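Local coordinates for Tb427.07.360- putative uncharacterized metacyclic invariant surface protein from Trypanosoma brucei (Trypanosoma brucei, PDB 5VTL) that is of unknown function but, as a metacyclic invariant surface protein, is probably displayed on the trypanosome surface as an extended helical molecule, at residues Q1-V7 with Y111-V115; A16-F22 with P135-V139. All coordinates share one frame; numbering follows the deposited sequence.

Both contacts tie helix 4-58, the first long helix of this largely helical chain, to elements that follow more than a hundred residues later, and both are partly buried. Contact 1 sits towards one extremity, its centre about 32 Å from that of the chain, where residues 1-7 meet the short helix 105-116. Contact 2 lies nearer the middle, its centre about 13 Å from that of the chain, against the loop 135-139. The two centres are about 20 Å apart, without touching. Contact 1 joins a tyrosine-to-carbonyl hydrogen bond and a water bridge to aliphatic packing; contact 2, with the larger buried area, has no classical hydrogen bond between its segments and is held by stacking, apolar packing and a CA-H...O contact.

Contact 1 of 2, residues Q1-V7 with Y111-V115; sequences QNTVSHV and YLKSV
Tyr111 reaches from helix 105-116 to the start of the chain, and its OH donates to the carbonyl O of Gln1 at 2.6 Å from Tyr111 OH to Gln1 O. The hydroxyl lies in the carbonyl plane on a lone pair, with a C=O...donor angle of 144°. On the inner side it is closely hemmed in: His6 CB comes within 3.3 Å of Tyr111 OH, and Val7 CG2 within 3.7 Å of the same oxygen. The two branches of Val7 divide the apolar packing. CG1, anti to the backbone N (chi1 174°), meets Leu112 CD2 at 4.0 Å, while Val7 CG2 touches Val115 CG1 at 3.8 Å. The other branch of Val115, CG2, lies over one face of the Tyr111 ring near its rim.

The chain enters helix 4-58 here: Thr3 is the N-cap residue, and the backbone bond from Val7 N to Thr3 O closes the first turn. Ile128 and Ala129 of helix 123-130 also touch Val7, so its buried side chain is shared between two short helices.

Towards solvent the fit is looser. Asn2 CB brushes Val115 CG2 at 3.9 Å, but its amide reaches helix 105-116 through water: Asn2 ND2 donates to a water that in turn donates to the carbonyl O of exposed Ser114. Gln1 turns its exposed side chain away from helix 105-116, and its OE1 accepts from Thr156 N.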
ATOM      1  N   GLN A   1     -29.084 -21.571   2.217  1.00 12.87           N
ATOM      2  CA  GLN A   1     -27.850 -21.160   1.520  1.00  8.63           C
ATOM      3  C   GLN A   1     -26.652 -21.471   2.396  1.00  7.68           C
ATOM      4  O   GLN A   1     -25.925 -20.582   2.826  1.00  8.67           O
ATOM      5  CB  GLN A   1     -27.883 -19.675   1.126  1.00 11.99           C
ATOM      6  CG  GLN A   1     -29.017 -19.378   0.130  1.00 16.87           C
ATOM      7  CD  GLN A   1     -29.009 -17.970  -0.458  1.00 17.05           C
ATOM      8  OE1 GLN A   1     -28.125 -17.611  -1.242  1.00 15.57           O
ATOM      9  NE2 GLN A   1     -30.031 -17.185  -0.123  1.00 19.67           N
ATOM     10  N   ASN A   2     -26.464 -22.758   2.660  1.00  5.32           N
ATOM     11  CA  ASN A   2     -25.391 -23.205   3.549  1.00  6.82           C
ATOM     12  C   ASN A   2     -24.609 -24.411   3.004  1.00  7.33           C
ATOM     13  O   ASN A   2     -24.127 -25.261   3.752  1.00  5.33           O
ATOM     14  CB  ASN A   2     -25.950 -23.505   4.934  1.00 10.45           C
ATOM     15  CG  ASN A   2     -27.057 -24.519   4.916  1.00 11.01           C
ATOM     16  OD1 ASN A   2     -27.371 -25.122   3.875  1.00  9.75           O
ATOM     17  ND2 ASN A   2     -27.691 -24.699   6.070  1.00 13.45           N
ATOM     18  N   THR A   3     -24.469 -24.454   1.692  1.00  4.98           N
ATOM     19  CA  THR A   3     -23.616 -25.443   1.068  1.00  5.81           C
ATOM     20  C   THR A   3     -22.151 -25.116   1.354  1.00  3.00           C
ATOM     21  O   THR A   3     -21.813 -23.991   1.729  1.00  4.17           O
ATOM     22  CB  THR A   3     -23.811 -25.463  -0.448  1.00  8.11           C
ATOM     23  OG1 THR A   3     -23.258 -24.276  -1.012  1.00  5.41           O
ATOM     24  CG2 THR A   3     -25.289 -25.572  -0.815  1.00 11.62           C
ATOM     25  N   VAL A   4     -21.284 -26.099   1.145  1.00  3.59           N
ATOM     26  CA  VAL A   4     -19.843 -25.893   1.238  1.00  3.70           C
ATOM     27  C   VAL A   4     -19.386 -24.629   0.502  1.00  4.11           C
ATOM     28  O   VAL A   4     -18.649 -23.831   1.059  1.00  4.92           O
ATOM     29  CB  VAL A   4     -19.114 -27.149   0.707  1.00  6.90           C
ATOM     30  CG1 VAL A   4     -17.647 -26.892   0.502  1.00  6.12           C
ATOM     31  CG2 VAL A   4     -19.346 -28.295   1.694  1.00  5.09           C
ATOM     32  N   SER A   5     -19.871 -24.418  -0.725  1.00  4.73           N
ATOM     33  CA  SER A   5     -19.466 -23.241  -1.490  1.00  6.07           C
ATOM     34  C   SER A   5     -19.937 -21.930  -0.838  1.00  4.38           C
ATOM     35  O   SER A   5     -19.185 -20.944  -0.849  1.00  5.59           O
ATOM     36  CB  SER A   5     -19.961 -23.329  -2.926  1.00  9.92           C
ATOM     37  OG  SER A   5     -19.287 -24.372  -3.605  1.00  8.75           O
ATOM     38  N   HIS A   6     -21.153 -21.907  -0.287  1.00  3.17           N
ATOM     39  CA  HIS A   6     -21.656 -20.694   0.373  1.00  4.75           C
ATOM     40  C   HIS A   6     -20.751 -20.392   1.560  1.00  5.07           C
ATOM     41  O   HIS A   6     -20.315 -19.267   1.767  1.00  3.37           O
ATOM     42  CB  HIS A   6     -23.075 -20.849   0.908  1.00  4.19           C
ATOM     43  CG  HIS A   6     -24.139 -21.035  -0.134  1.00  5.33           C
ATOM     44  ND1 HIS A   6     -24.623 -20.005  -0.909  1.00 12.49           N
ATOM     45  CD2 HIS A   6     -24.874 -22.123  -0.460  1.00  4.52           C
ATOM     46  CE1 HIS A   6     -25.588 -20.461  -1.687  1.00  5.53           C
ATOM     47  NE2 HIS A   6     -25.754 -21.745  -1.439  1.00 11.69           N
ATOM     48  N   VAL A   7     -20.466 -21.412   2.350  1.00  4.13           N
ATOM     49  CA  VAL A   7     -19.668 -21.194   3.562  1.00  3.88           C
ATOM     50  C   VAL A   7     -18.231 -20.825   3.205  1.00  2.38           C
ATOM     51  O   VAL A   7     -17.617 -19.968   3.849  1.00  3.66           O
ATOM     52  CB  VAL A   7     -19.728 -22.437   4.475  1.00  4.33           C
ATOM     53  CG1 VAL A   7     -18.799 -22.286   5.671  1.00  9.65           C
ATOM     54  CG2 VAL A   7     -21.137 -22.638   4.942  1.00  7.06           C
ATOM     55  N   TYR A 111     -23.641 -15.286  10.219  1.00  3.94           N
ATOM     56  CA  TYR A 111     -23.959 -16.315   9.225  1.00  2.70           C
ATOM     57  C   TYR A 111     -23.098 -17.540   9.468  1.00  3.09           C
ATOM     58  O   TYR A 111     -23.600 -18.670   9.476  1.00  3.53           O
ATOM     59  CB  TYR A 111     -23.772 -15.794   7.792  1.00  4.04           C
ATOM     60  CG  TYR A 111     -23.746 -16.925   6.780  1.00  3.06           C
ATOM     61  CD1 TYR A 111     -24.909 -17.510   6.355  1.00  6.19           C
ATOM     62  CD2 TYR A 111     -22.545 -17.438   6.301  1.00  3.80           C
ATOM     63  CE1 TYR A 111     -24.904 -18.549   5.452  1.00  3.91           C
ATOM     64  CE2 TYR A 111     -22.526 -18.493   5.384  1.00  4.58           C
ATOM     65  CZ  TYR A 111     -23.707 -19.044   4.974  1.00  3.79           C
ATOM     66  OH  TYR A 111     -23.695 -20.092   4.072  1.00  5.65           O
ATOM     67  N   LEU A 112     -21.802 -17.341   9.671  1.00  4.24           N
ATOM     68  CA  LEU A 112     -20.911 -18.481   9.873  1.00  2.71           C
ATOM     69  C   LEU A 112     -21.283 -19.268  11.136  1.00  5.32           C
ATOM     70  O   LEU A 112     -21.336 -20.504  11.104  1.00  5.15           O
ATOM     71  CB  LEU A 112     -19.450 -18.035   9.915  1.00  5.97           C
ATOM     72  CG  LEU A 112     -18.862 -17.595   8.570  1.00  5.29           C
ATOM     73  CD1 LEU A 112     -17.519 -16.886   8.784  1.00  4.93           C
ATOM     74  CD2 LEU A 112     -18.724 -18.753   7.588  1.00  5.76           C
ATOM     75  N   LYS A 113     -21.593 -18.570  12.226  1.00  4.82           N
ATOM     76  CA  LYS A 113     -22.003 -19.251  13.445  1.00  4.63           C
ATOM     77  C   LYS A 113     -23.292 -20.027  13.210  1.00  4.73           C
ATOM     78  O   LYS A 113     -23.461 -21.146  13.708  1.00  5.87           O
ATOM     79  CB  LYS A 113     -22.184 -18.251  14.590  1.00  6.45           C
ATOM     80  CG  LYS A 113     -22.747 -18.854  15.872  1.00 10.70           C
ATOM     81  CD  LYS A 113     -22.667 -17.848  17.029  1.00 14.73           C
ATOM     82  CE  LYS A 113     -22.849 -18.519  18.401  1.00 27.50           C
ATOM     83  NZ  LYS A 113     -23.311 -17.526  19.457  1.00 33.28           N
ATOM     84  N   SER A 114     -24.194 -19.436  12.431  1.00  4.31           N
ATOM     85  CA  SER A 114     -25.477 -20.066  12.096  1.00  3.54           C
ATOM     86  C   SER A 114     -25.314 -21.390  11.376  1.00  9.14           C
ATOM     87  O   SER A 114     -26.176 -22.239  11.488  1.00 11.54           O
ATOM     88  CB  SER A 114     -26.370 -19.136  11.241  1.00  7.56           C
ATOM     89  OG  SER A 114     -26.082 -19.258   9.836  1.00  5.88           O
ATOM     90  N   VAL A 115     -24.233 -21.565  10.618  1.00  4.21           N
ATOM     91  CA  VAL A 115     -23.991 -22.847   9.951  1.00  4.83           C
ATOM     92  C   VAL A 115     -23.261 -23.798  10.884  1.00  3.31           C
ATOM     93  O   VAL A 115     -23.578 -25.002  10.947  1.00  3.68           O
ATOM     94  CB  VAL A 115     -23.192 -22.668   8.636  1.00  5.14           C
ATOM     95  CG1 VAL A 115     -22.963 -24.025   7.965  1.00  7.35           C
ATOM     96  CG2 VAL A 115     -23.919 -21.691   7.711  1.00  6.62           C
TER
HETATM   97  O   HOH W   1     -27.401 -23.028   8.553  1.00 14.84           O

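Contact 2 of 2, residues A16-F22 with P135-V139; sequences ALHGIPF and PNRGV
Arg137 lays its guanidinium flat on the Phe22 ring in a cation-pi stack, centres 4.1 Å apart and planes 19° from parallel. It belongs to a type I beta turn, Asn136 to Val139, in the loop between helices 123-130 and 141-154, and this turn packs on helix 4-58 beside the kink at Pro21, whose N has no hydrogen to give to the turn before. From CG to NE the arginine chain is extended, carrying its planar end across the ring; the overlap is offset, with NE over the ring near its rim. Pro135 CB approaches the same ring obliquely, 4.0 Å from Phe22 CE2, and its ring also rests against His18 CB.

Gly19 brings the backbones together: its CA points a hydrogen at Asn136 O, with Gly19 CA to Asn136 O at 3.3 Å and an angle of 156° at the hydrogen. Deeper in, Val139 and Ile20 cross at about a right angle, Ile20 CD1 meeting Val139 CG2 at 3.9 Å. That CG2 also reaches Ala16 CB, while Leu144 of helix 141-154 touches Val139 as well. The turn is braced by an Asx turn, in which Gly138 N donates to Asn136 OD1 at 2.9 Å from above the carbonyl plane.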
ATOM      1  N   ALA A  16     -10.889 -12.005   5.293  1.00  3.78           N
ATOM      2  CA  ALA A  16     -10.423 -10.801   4.612  1.00  3.31           C
ATOM      3  C   ALA A  16     -10.680  -9.548   5.457  1.00  5.03           C
ATOM      4  O   ALA A  16      -9.783  -8.738   5.662  1.00  3.61           O
ATOM      5  CB  ALA A  16     -11.109 -10.683   3.238  1.00  2.46           C
ATOM      6  N   LEU A  17     -11.908  -9.388   5.950  1.00  5.43           N
ATOM      7  CA  LEU A  17     -12.274  -8.202   6.705  1.00  3.63           C
ATOM      8  C   LEU A  17     -11.496  -8.155   8.012  1.00  3.83           C
ATOM      9  O   LEU A  17     -11.046  -7.092   8.412  1.00  3.45           O
ATOM     10  CB  LEU A  17     -13.767  -8.195   7.009  1.00  4.61           C
ATOM     11  CG  LEU A  17     -14.688  -8.044   5.799  1.00  7.39           C
ATOM     12  CD1 LEU A  17     -16.128  -8.384   6.198  1.00  6.87           C
ATOM     13  CD2 LEU A  17     -14.569  -6.644   5.235  1.00  8.55           C
ATOM     14  N   HIS A  18     -11.332  -9.297   8.677  1.00  4.81           N
ATOM     15  CA  HIS A  18     -10.559  -9.299   9.918  1.00  4.07           C
ATOM     16  C   HIS A  18      -9.078  -9.087   9.693  1.00  6.11           C
ATOM     17  O   HIS A  18      -8.338  -8.749  10.625  1.00  6.33           O
ATOM     18  CB  HIS A  18     -10.765 -10.596  10.675  1.00  8.98           C
ATOM     19  CG  HIS A  18     -12.068 -10.646  11.393  1.00  9.58           C
ATOM     20  ND1 HIS A  18     -13.139 -11.385  10.940  1.00  8.35           N
ATOM     21  CD2 HIS A  18     -12.486 -10.011  12.513  1.00  2.65           C
ATOM     22  CE1 HIS A  18     -14.157 -11.218  11.768  1.00  3.41           C
ATOM     23  NE2 HIS A  18     -13.786 -10.392  12.730  1.00 11.03           N
ATOM     24  N   GLY A  19      -8.632  -9.345   8.473  1.00  4.62           N
ATOM     25  CA  GLY A  19      -7.246  -9.120   8.129  1.00  5.52           C
ATOM     26  C   GLY A  19      -6.885  -7.675   7.856  1.00  6.20           C
ATOM     27  O   GLY A  19      -5.717  -7.318   7.915  1.00  6.20           O
ATOM     28  N   ILE A  20      -7.885  -6.848   7.576  1.00  3.84           N
ATOM     29  CA  ILE A  20      -7.672  -5.454   7.159  1.00  7.95           C
ATOM     30  C   ILE A  20      -6.797  -4.648   8.134  1.00  7.81           C
ATOM     31  O   ILE A  20      -5.882  -3.958   7.706  1.00  5.59           O
ATOM     32  CB  ILE A  20      -9.024  -4.709   6.928  1.00  9.34           C
ATOM     33  CG1 ILE A  20      -9.771  -5.266   5.696  1.00 13.76           C
ATOM     34  CG2 ILE A  20      -8.832  -3.189   6.798  1.00 10.21           C
ATOM     35  CD1 ILE A  20      -9.254  -4.858   4.378  1.00 15.73           C
ATOM     36  N   PRO A  21      -7.071  -4.737   9.449  1.00 10.04           N
ATOM     37  CA  PRO A  21      -6.218  -3.988  10.389  1.00  7.47           C
ATOM     38  C   PRO A  21      -4.763  -4.369  10.262  1.00  9.73           C
ATOM     39  O   PRO A  21      -3.898  -3.501  10.360  1.00 13.98           O
ATOM     40  CB  PRO A  21      -6.755  -4.377  11.776  1.00 11.18           C
ATOM     41  CG  PRO A  21      -8.096  -4.940  11.556  1.00 13.49           C
ATOM     42  CD  PRO A  21      -8.203  -5.397  10.118  1.00  7.99           C
ATOM     43  N   PHE A  22      -4.483  -5.645  10.028  1.00  7.65           N
ATOM     44  CA  PHE A  22      -3.103  -6.089   9.900  1.00 10.24           C
ATOM     45  C   PHE A  22      -2.492  -5.576   8.591  1.00 10.70           C
ATOM     46  O   PHE A  22      -1.358  -5.097   8.569  1.00 11.96           O
ATOM     47  CB  PHE A  22      -3.007  -7.608   9.976  1.00 10.93           C
ATOM     48  CG  PHE A  22      -3.493  -8.174  11.274  1.00 11.05           C
ATOM     49  CD1 PHE A  22      -2.648  -8.261  12.371  1.00 15.32           C
ATOM     50  CD2 PHE A  22      -4.789  -8.628  11.400  1.00 11.72           C
ATOM     51  CE1 PHE A  22      -3.080  -8.777  13.558  1.00 18.21           C
ATOM     52  CE2 PHE A  22      -5.229  -9.151  12.596  1.00 12.59           C
ATOM     53  CZ  PHE A  22      -4.365  -9.225  13.677  1.00 12.97           C
ATOM     54  N   PRO A 135      -7.537 -14.517  10.554  1.00  7.54           N
ATOM     55  CA  PRO A 135      -7.507 -13.317   9.715  1.00  6.56           C
ATOM     56  C   PRO A 135      -6.511 -13.459   8.588  1.00  9.40           C
ATOM     57  O   PRO A 135      -5.436 -14.018   8.780  1.00  8.35           O
ATOM     58  CB  PRO A 135      -7.077 -12.198  10.691  1.00 10.63           C
ATOM     59  CG  PRO A 135      -7.510 -12.681  12.022  1.00 14.48           C
ATOM     60  CD  PRO A 135      -7.280 -14.180  11.969  1.00 10.03           C
ATOM     61  N   ASN A 136      -6.890 -12.971   7.413  1.00  4.56           N
ATOM     62  CA  ASN A 136      -6.034 -13.023   6.266  1.00  3.89           C
ATOM     63  C   ASN A 136      -5.175 -11.781   6.247  1.00  4.37           C
ATOM     64  O   ASN A 136      -5.576 -10.746   5.741  1.00  6.38           O
ATOM     65  CB  ASN A 136      -6.882 -13.130   5.001  1.00  6.59           C
ATOM     66  CG  ASN A 136      -6.053 -13.205   3.764  1.00  9.72           C
ATOM     67  OD1 ASN A 136      -4.832 -13.178   3.828  1.00  8.11           O
ATOM     68  ND2 ASN A 136      -6.707 -13.278   2.615  1.00  8.85           N
ATOM     69  N   ARG A 137      -3.981 -11.899   6.805  1.00  4.10           N
ATOM     70  CA  ARG A 137      -3.077 -10.782   6.882  1.00  5.35           C
ATOM     71  C   ARG A 137      -2.563 -10.392   5.480  1.00  8.36           C
ATOM     72  O   ARG A 137      -1.959  -9.343   5.304  1.00  9.41           O
ATOM     73  CB  ARG A 137      -1.906 -11.135   7.785  1.00  8.88           C
ATOM     74  CG  ARG A 137      -2.315 -11.552   9.167  1.00 12.35           C
ATOM     75  CD  ARG A 137      -1.119 -11.560  10.112  1.00 14.00           C
ATOM     76  NE  ARG A 137      -1.591 -11.666  11.488  1.00 17.60           N
ATOM     77  CZ  ARG A 137      -0.862 -11.380  12.558  1.00 21.06           C
ATOM     78  NH1 ARG A 137       0.393 -10.968  12.430  1.00 16.56           N
ATOM     79  NH2 ARG A 137      -1.409 -11.521  13.756  1.00 31.76           N
ATOM     80  N   GLY A 138      -2.813 -11.240   4.489  1.00  7.50           N
ATOM     81  CA  GLY A 138      -2.436 -10.940   3.116  1.00  6.52           C
ATOM     82  C   GLY A 138      -3.529 -10.221   2.336  1.00  4.57           C
ATOM     83  O   GLY A 138      -3.439 -10.066   1.125  1.00  8.78           O
ATOM     84  N   VAL A 139      -4.563  -9.769   3.024  1.00  6.62           N
ATOM     85  CA  VAL A 139      -5.671  -9.090   2.365  1.00  3.32           C
ATOM     86  C   VAL A 139      -5.191  -7.861   1.570  1.00  5.85           C
ATOM     87  O   VAL A 139      -4.237  -7.189   1.952  1.00  6.19           O
ATOM     88  CB  VAL A 139      -6.760  -8.692   3.407  1.00  5.00           C
ATOM     89  CG1 VAL A 139      -6.233  -7.670   4.383  1.00  7.60           C
ATOM     90  CG2 VAL A 139      -8.029  -8.188   2.729  1.00  3.77           C
TER